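Local coordinates for protein neuraminidase (PDB 4K3Y) that forms the tetrameric beta-propeller head of a bat influenza A neuraminidase-like surface protein related to viral sialidases, though its own activity is not established, at residues L9-N14 and S148-D153; T198-S203 and L321-Y326; T243-D248 and I280-K285. One frame throughout, in Å; residues are numbered along the deposited sequence.

Contact 1: residues L9-N14 and S148-D153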
# COMPACT_ATOMS: atom_id res chain seq x y z
N LEU C 9 -8.41 5.00 23.23
CA LEU C 9 -9.74 4.81 22.68
C LEU C 9 -10.81 4.82 23.78
O LEU C 9 -10.71 4.10 24.79
CB LEU C 9 -9.82 3.49 21.89
CG LEU C 9 -11.09 3.25 21.06
CD1 LEU C 9 -10.74 2.68 19.71
CD2 LEU C 9 -12.07 2.33 21.79
N VAL C 10 -11.82 5.66 23.57
CA VAL C 10 -12.92 5.77 24.52
C VAL C 10 -14.28 5.73 23.80
O VAL C 10 -14.54 6.49 22.86
CB VAL C 10 -12.77 7.03 25.42
CG1 VAL C 10 -12.38 8.23 24.58
CG2 VAL C 10 -14.05 7.29 26.20
N LEU C 11 -15.12 4.81 24.26
CA LEU C 11 -16.41 4.56 23.65
C LEU C 11 -17.49 5.42 24.28
O LEU C 11 -17.38 5.82 25.45
CB LEU C 11 -16.79 3.08 23.82
CG LEU C 11 -15.81 2.01 23.33
CD1 LEU C 11 -16.25 0.64 23.82
CD2 LEU C 11 -15.69 2.02 21.82
N GLY C 12 -18.54 5.71 23.51
CA GLY C 12 -19.71 6.40 24.02
C GLY C 12 -20.35 5.64 25.16
O GLY C 12 -20.46 4.41 25.12
N GLU C 13 -20.78 6.37 26.18
CA GLU C 13 -21.47 5.74 27.29
C GLU C 13 -22.89 5.41 26.88
O GLU C 13 -23.51 4.47 27.41
CB GLU C 13 -21.45 6.64 28.53
CG GLU C 13 -20.06 6.82 29.11
CD GLU C 13 -19.48 5.53 29.68
OE1 GLU C 13 -20.28 4.69 30.16
OE2 GLU C 13 -18.24 5.37 29.64
N ASN C 14 -23.41 6.17 25.92
CA ASN C 14 -24.77 5.94 25.47
C ASN C 14 -24.90 5.45 24.02
O ASN C 14 -24.42 6.08 23.07
CB ASN C 14 -25.65 7.16 25.74
CG ASN C 14 -26.30 7.10 27.12
OD1 ASN C 14 -26.60 6.02 27.63
ND2 ASN C 14 -26.51 8.26 27.72
N SER C 148 -14.25 -9.73 18.76
CA SER C 148 -13.52 -8.59 19.26
C SER C 148 -13.43 -8.62 20.78
O SER C 148 -14.43 -8.96 21.45
CB SER C 148 -14.21 -7.30 18.81
OG SER C 148 -13.46 -6.17 19.23
N CYS C 149 -12.25 -8.31 21.33
CA CYS C 149 -12.16 -7.97 22.75
C CYS C 149 -12.63 -6.52 22.93
O CYS C 149 -12.84 -5.79 21.95
CB CYS C 149 -10.72 -8.07 23.29
SG CYS C 149 -9.47 -8.84 22.25
N ILE C 150 -12.82 -6.12 24.19
CA ILE C 150 -13.28 -4.77 24.47
C ILE C 150 -12.19 -3.93 25.13
O ILE C 150 -11.64 -4.30 26.17
CB ILE C 150 -14.54 -4.77 25.33
CG1 ILE C 150 -15.56 -5.78 24.77
CG2 ILE C 150 -15.13 -3.35 25.39
CD1 ILE C 150 -16.21 -5.38 23.44
N CYS C 151 -11.87 -2.79 24.52
CA CYS C 151 -10.96 -1.81 25.10
C CYS C 151 -11.71 -0.55 25.45
O CYS C 151 -12.55 -0.07 24.69
CB CYS C 151 -9.86 -1.41 24.11
SG CYS C 151 -8.71 -2.71 23.74
N ASN C 152 -11.40 0.01 26.61
CA ASN C 152 -11.88 1.34 26.92
C ASN C 152 -10.93 2.08 27.83
O ASN C 152 -10.61 1.60 28.93
CB ASN C 152 -13.28 1.29 27.52
CG ASN C 152 -14.07 2.54 27.23
OD1 ASN C 152 -13.84 3.22 26.22
ND2 ASN C 152 -15.01 2.87 28.11
N ASP C 153 -10.47 3.24 27.35
CA ASP C 153 -9.62 4.12 28.15
C ASP C 153 -8.36 3.38 28.61
O ASP C 153 -8.05 3.37 29.81
CB ASP C 153 -10.42 4.65 29.34
CG ASP C 153 -9.86 5.95 29.89
OD1 ASP C 153 -9.23 6.71 29.12
OD2 ASP C 153 -10.07 6.22 31.09

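Contact 2: residues T198-S203 and L321-Y326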
# COMPACT_ATOMS: atom_id res chain seq x y z
N THR C 198 -19.54 -12.67 22.48
CA THR C 198 -19.40 -11.44 21.70
C THR C 198 -19.93 -10.33 22.57
O THR C 198 -20.95 -10.48 23.26
CB THR C 198 -20.17 -11.46 20.36
OG1 THR C 198 -21.40 -12.18 20.52
CG2 THR C 198 -19.36 -12.13 19.32
N CYS C 199 -19.25 -9.20 22.53
CA CYS C 199 -19.48 -8.21 23.56
C CYS C 199 -19.70 -6.81 23.00
O CYS C 199 -19.33 -6.52 21.87
CB CYS C 199 -18.32 -8.23 24.56
SG CYS C 199 -17.86 -9.89 25.15
N TYR C 200 -20.31 -5.96 23.82
CA TYR C 200 -20.39 -4.53 23.53
C TYR C 200 -20.29 -3.75 24.83
O TYR C 200 -20.51 -4.30 25.91
CB TYR C 200 -21.67 -4.19 22.77
CG TYR C 200 -22.95 -4.43 23.55
CD1 TYR C 200 -23.52 -5.70 23.62
CD2 TYR C 200 -23.60 -3.38 24.18
CE1 TYR C 200 -24.69 -5.91 24.33
CE2 TYR C 200 -24.77 -3.59 24.88
CZ TYR C 200 -25.31 -4.85 24.95
OH TYR C 200 -26.47 -5.06 25.65
N TYR C 201 -19.94 -2.48 24.74
CA TYR C 201 -19.88 -1.63 25.93
C TYR C 201 -20.99 -0.59 25.91
O TYR C 201 -21.23 0.06 24.88
CB TYR C 201 -18.52 -0.91 26.00
CG TYR C 201 -18.40 0.08 27.14
CD1 TYR C 201 -18.05 -0.35 28.41
CD2 TYR C 201 -18.63 1.44 26.95
CE1 TYR C 201 -17.94 0.54 29.47
CE2 TYR C 201 -18.53 2.34 28.00
CZ TYR C 201 -18.18 1.88 29.26
OH TYR C 201 -18.07 2.75 30.33
N THR C 202 -21.67 -0.44 27.03
CA THR C 202 -22.49 0.74 27.24
C THR C 202 -22.80 0.91 28.72
O THR C 202 -22.82 -0.08 29.46
CB THR C 202 -23.79 0.68 26.42
OG1 THR C 202 -24.45 1.96 26.47
CG2 THR C 202 -24.71 -0.41 26.95
N SER C 203 -23.02 2.16 29.14
CA SER C 203 -23.46 2.48 30.51
C SER C 203 -22.54 1.93 31.60
O SER C 203 -23.02 1.50 32.65
CB SER C 203 -24.90 1.99 30.75
OG SER C 203 -25.84 2.74 30.01
N LEU C 321 -20.67 -9.32 17.51
CA LEU C 321 -20.90 -7.88 17.69
C LEU C 321 -19.61 -7.04 17.54
O LEU C 321 -18.50 -7.54 17.77
CB LEU C 321 -21.48 -7.64 19.08
CG LEU C 321 -22.92 -7.17 19.28
CD1 LEU C 321 -23.81 -7.52 18.10
CD2 LEU C 321 -23.44 -7.79 20.57
N TYR C 322 -19.76 -5.77 17.17
CA TYR C 322 -18.63 -4.83 17.18
C TYR C 322 -19.07 -3.37 17.24
O TYR C 322 -20.12 -3.02 16.69
CB TYR C 322 -17.68 -5.07 16.00
CG TYR C 322 -18.20 -4.66 14.63
CD1 TYR C 322 -19.04 -5.50 13.90
CD2 TYR C 322 -17.82 -3.44 14.06
CE1 TYR C 322 -19.51 -5.13 12.64
CE2 TYR C 322 -18.28 -3.07 12.80
CZ TYR C 322 -19.12 -3.91 12.09
OH TYR C 322 -19.57 -3.54 10.85
N GLN C 323 -18.28 -2.53 17.92
CA GLN C 323 -18.55 -1.09 18.00
C GLN C 323 -17.48 -0.24 17.29
O GLN C 323 -16.32 -0.23 17.70
CB GLN C 323 -18.65 -0.65 19.46
CG GLN C 323 -19.91 -1.16 20.16
CD GLN C 323 -19.82 -1.05 21.69
OE1 GLN C 323 -18.82 -1.46 22.31
NE2 GLN C 323 -20.87 -0.50 22.30
N PRO C 324 -17.88 0.48 16.22
CA PRO C 324 -16.96 1.40 15.53
C PRO C 324 -16.65 2.59 16.42
O PRO C 324 -17.57 3.04 17.12
CB PRO C 324 -17.79 1.86 14.31
CG PRO C 324 -18.93 0.91 14.20
CD PRO C 324 -19.21 0.45 15.60
N ALA C 325 -15.41 3.08 16.44
CA ALA C 325 -15.11 4.25 17.27
C ALA C 325 -14.11 5.23 16.65
O ALA C 325 -13.20 5.72 17.34
CB ALA C 325 -14.67 3.83 18.67
N TYR C 326 -14.28 5.49 15.36
CA TYR C 326 -13.64 6.65 14.73
C TYR C 326 -14.76 7.66 14.44
O TYR C 326 -14.81 8.32 13.39
CB TYR C 326 -12.84 6.26 13.49
CG TYR C 326 -13.53 5.32 12.52
CD1 TYR C 326 -13.58 3.95 12.75
CD2 TYR C 326 -14.11 5.82 11.36
CE1 TYR C 326 -14.20 3.10 11.85
CE2 TYR C 326 -14.72 4.98 10.46
CZ TYR C 326 -14.77 3.63 10.70
OH TYR C 326 -15.40 2.81 9.79

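Contact 3: residues T243-D248 and I280-K285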
# COMPACT_ATOMS: atom_id res chain seq x y z
N THR C 243 -28.44 -22.20 17.79
CA THR C 243 -28.64 -23.17 16.73
C THR C 243 -27.57 -24.24 16.97
O THR C 243 -26.38 -23.94 16.89
CB THR C 243 -28.45 -22.55 15.33
OG1 THR C 243 -29.47 -21.57 15.09
CG2 THR C 243 -28.50 -23.63 14.25
N PRO C 244 -27.99 -25.49 17.22
CA PRO C 244 -29.36 -26.01 17.13
C PRO C 244 -30.29 -25.58 18.24
O PRO C 244 -29.86 -24.92 19.21
CB PRO C 244 -29.16 -27.52 17.23
CG PRO C 244 -27.93 -27.68 18.02
CD PRO C 244 -27.04 -26.54 17.63
N ARG C 245 -31.56 -25.97 18.09
CA ARG C 245 -32.64 -25.60 19.01
C ARG C 245 -33.94 -26.30 18.61
O ARG C 245 -34.07 -26.79 17.49
CB ARG C 245 -32.83 -24.07 19.00
CG ARG C 245 -33.36 -23.50 17.68
CD ARG C 245 -33.73 -22.02 17.82
NE ARG C 245 -34.48 -21.53 16.67
CZ ARG C 245 -33.93 -21.01 15.58
NH1 ARG C 245 -32.61 -20.89 15.50
NH2 ARG C 245 -34.69 -20.60 14.58
N GLY C 246 -34.90 -26.33 19.52
CA GLY C 246 -36.21 -26.86 19.18
C GLY C 246 -37.22 -25.75 18.91
O GLY C 246 -36.84 -24.64 18.52
N ILE C 247 -38.50 -26.05 19.12
CA ILE C 247 -39.58 -25.08 18.92
C ILE C 247 -39.46 -23.91 19.90
O ILE C 247 -38.95 -24.07 21.01
CB ILE C 247 -40.97 -25.77 19.10
CG1 ILE C 247 -41.06 -27.01 18.22
CG2 ILE C 247 -42.13 -24.82 18.75
CD1 ILE C 247 -42.47 -27.51 17.99
N ASP C 248 -39.91 -22.72 19.48
CA ASP C 248 -40.00 -21.59 20.40
C ASP C 248 -40.92 -21.94 21.59
O ASP C 248 -41.89 -22.68 21.43
CB ASP C 248 -40.47 -20.33 19.68
CG ASP C 248 -39.36 -19.67 18.86
OD1 ASP C 248 -38.16 -19.96 19.14
OD2 ASP C 248 -39.68 -18.84 17.96
N ILE C 280 -32.56 -18.73 10.87
CA ILE C 280 -34.00 -18.93 10.73
C ILE C 280 -34.39 -20.41 10.73
O ILE C 280 -35.25 -20.83 11.50
CB ILE C 280 -34.55 -18.19 9.51
CG1 ILE C 280 -34.18 -16.70 9.60
CG2 ILE C 280 -36.08 -18.38 9.40
CD1 ILE C 280 -34.59 -15.89 8.39
N ASN C 281 -33.76 -21.21 9.86
CA ASN C 281 -34.00 -22.64 9.87
C ASN C 281 -32.83 -23.33 10.55
O ASN C 281 -31.76 -23.42 9.97
CB ASN C 281 -34.17 -23.19 8.44
CG ASN C 281 -35.18 -22.39 7.62
OD1 ASN C 281 -35.37 -21.19 7.82
ND2 ASN C 281 -35.82 -23.07 6.67
N PRO C 282 -33.02 -23.83 11.78
CA PRO C 282 -31.83 -24.43 12.41
C PRO C 282 -31.36 -25.72 11.71
O PRO C 282 -30.24 -26.20 11.97
CB PRO C 282 -32.29 -24.72 13.85
CG PRO C 282 -33.65 -24.07 13.98
CD PRO C 282 -34.22 -24.01 12.60
N GLY C 283 -32.20 -26.28 10.83
CA GLY C 283 -31.89 -27.53 10.14
C GLY C 283 -30.86 -27.34 9.03
O GLY C 283 -29.69 -27.68 9.18
N SER C 284 -31.32 -26.83 7.89
CA SER C 284 -30.43 -26.32 6.86
C SER C 284 -30.14 -24.97 7.44
O SER C 284 -31.09 -24.26 7.74
CB SER C 284 -31.20 -26.11 5.57
OG SER C 284 -32.21 -25.11 5.75
N LYS C 285 -28.88 -24.60 7.61
CA LYS C 285 -28.63 -23.35 8.35
C LYS C 285 -28.89 -22.08 7.51
O LYS C 285 -27.98 -21.28 7.26
CB LYS C 285 -27.23 -23.35 8.98
CG LYS C 285 -27.10 -24.29 10.19
CD LYS C 285 -25.65 -24.40 10.68
CE LYS C 285 -25.51 -25.50 11.73
NZ LYS C 285 -24.62 -26.61 11.27

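Contact 1: residues L9-N14 and S148-D153
Asn-152 turns its side-chain carbonyl onto the backbone of the 9-14 arm, where OD1 accepts the N-H of Leu-11 at 2.8 Å. The donor comes in at a C=O...N angle of 142° and lies somewhat out of the carbonyl plane, so the bond is fairly straight at the hydrogen but tilted at the oxygen. Swinging CG away from the backbone N (chi1 -152°) is what carries the amide across to the arm. One residue further on, the N-H of Asp-153 meets the carbonyl of Leu-9, with N to O 2.7 Å. These two bonds flank Val-10, whose CA lies 5.1 Å from the CA of Asn-152.

The packed side is buried: leucine methyls lie against the backbone carbonyl of Cys-151, Leu-9 CD2 at 3.8 Å from Cys-151 O and Leu-11 CD1 at 3.9 Å from the same oxygen. A looser touch joins Leu-11 CD1 to Ile-150 CG2. The disulfide from Cys-149 to Cys-105 joins neighbouring blades, whereas that from Cys-151 to Cys-156 stays within one blade. Toward solvent lie Val-10, Glu-13 and Asp-153, and Glu-13 gives its OE2 to Tyr-201 OH, while Asn-152 ND2 is 4.4 Å from that OE2. An irregular N-terminal arm running at 98° over the end of the first strand of a four-stranded antiparallel blade fits the six-bladed propeller of the neuraminidase family.

Contact 2: residues T198-S203 and L321-Y326
Gln-323 presents its amide to the backbone of Tyr-201 as a two-point partner, much as a neighbouring strand would. Its OE1 accepts the N-H of Tyr-201, with OE1 to N 2.9 Å, and its NE2 donates to Tyr-201 O, with NE2 to O 2.7 Å. The second bond lies within 3° of the Gln-323 amide plane. The first is less regular at the acceptor: the donor stands well to the side of the C=O direction, at 103°, and is also tilted out of the carbonyl plane. Gripped at both ends, the amide has little freedom to flip. An extended chain beyond CG gives Gln-323 the length to span the gap.

The same amide meets Tyr-200 at the rim of its ring, NE2 lying near the ring plane. Tyr-200 and Leu-321 run side by side, pointing the same way, with CD1 of the tyrosine 3.7 Å from CD2 of the leucine; the phenol hydroxyl goes on to Glu-270 O. Nearer the start of both segments, Leu-321 CB rests 3.7 Å from Cys-199 O, and Thr-198 CG2 covers Leu-321 N at 3.6 Å. Both bonds across the contact use a side chain, so strands 197-202 and 315-322 pack without pairing. Each is an outermost strand of its own four-stranded sheet. The contact's centre lies about 10 Å from the chain's centre, characteristic of inner strands gathered round a propeller axis.

Contact 3: residues T243-D248 and I280-K285
Pro-282 sets its CG over one face of the Arg-245 guanidinium, 3.5 Å above the plane and over the middle of the group. The two side chains cross at about a right angle, and the arginine's aliphatic stem takes part as well, with Arg-245 CG 3.8 Å from Pro-282 CG. Next to it, Thr-243 CG2 sits 4.0 Å from Pro-282 CB and 3.9 Å from Pro-282 O. Lys-285 CE closes in on that same methyl more distantly, at 4.3 Å.

What brings the guanidinium here is its own chain. Arg-245 starts from the crowded position between backbone N and carbonyl carbon (chi1 67°), runs extended from CG to NE, and then twists by a quarter turn (chi4 -90°), which sets the flat group broadside to the proline. Its NH2 comes 3.1 Å from Ile-280 O. NH1 donates a hydrogen bond to the carbonyl of Ile-279, while Asp-242 O receives a weak one. Apolar neighbours Leu-240 and Ala-217 pack on the arginine, and Thr-243 is joined to Pro-244 by a cis peptide. Further out, Asp-248 forms a salt bridge with Arg-278, whose NE lies close to Arg-245 NH2.

The calcium ion is about 7 Å from the Arg-245 side chain. One clear N-H bond, from NH1 to Ile-279 O, and van der Waals contact with Pro-282 join the loop to the turn after strand 273-279; the nearby charge of Arg-278 is probably moderated by its bridge to Asp-248.

How the contacts relate
Contacts 1 and 2 are one continuous cluster, with centres about 6 Å apart. Tyr-201 is the residue they share by contact: its CB lies 3.5 Å from Leu-11 CD1. Thr-202 OG1 adds a probable hydrogen bond, to Glu-13 O at 2.8 Å. The N-terminal arm is thereby fastened to two blades at once. Contact 3 stands apart, beyond the chain's centre, its own centre about 33 Å from that of contact 1 and about 27 Å from that of contact 2. In sequence it is nested inside the loop that contact 2 closes, and it neighbours the calcium site of Asn-212, Asp-216 and Gly-262.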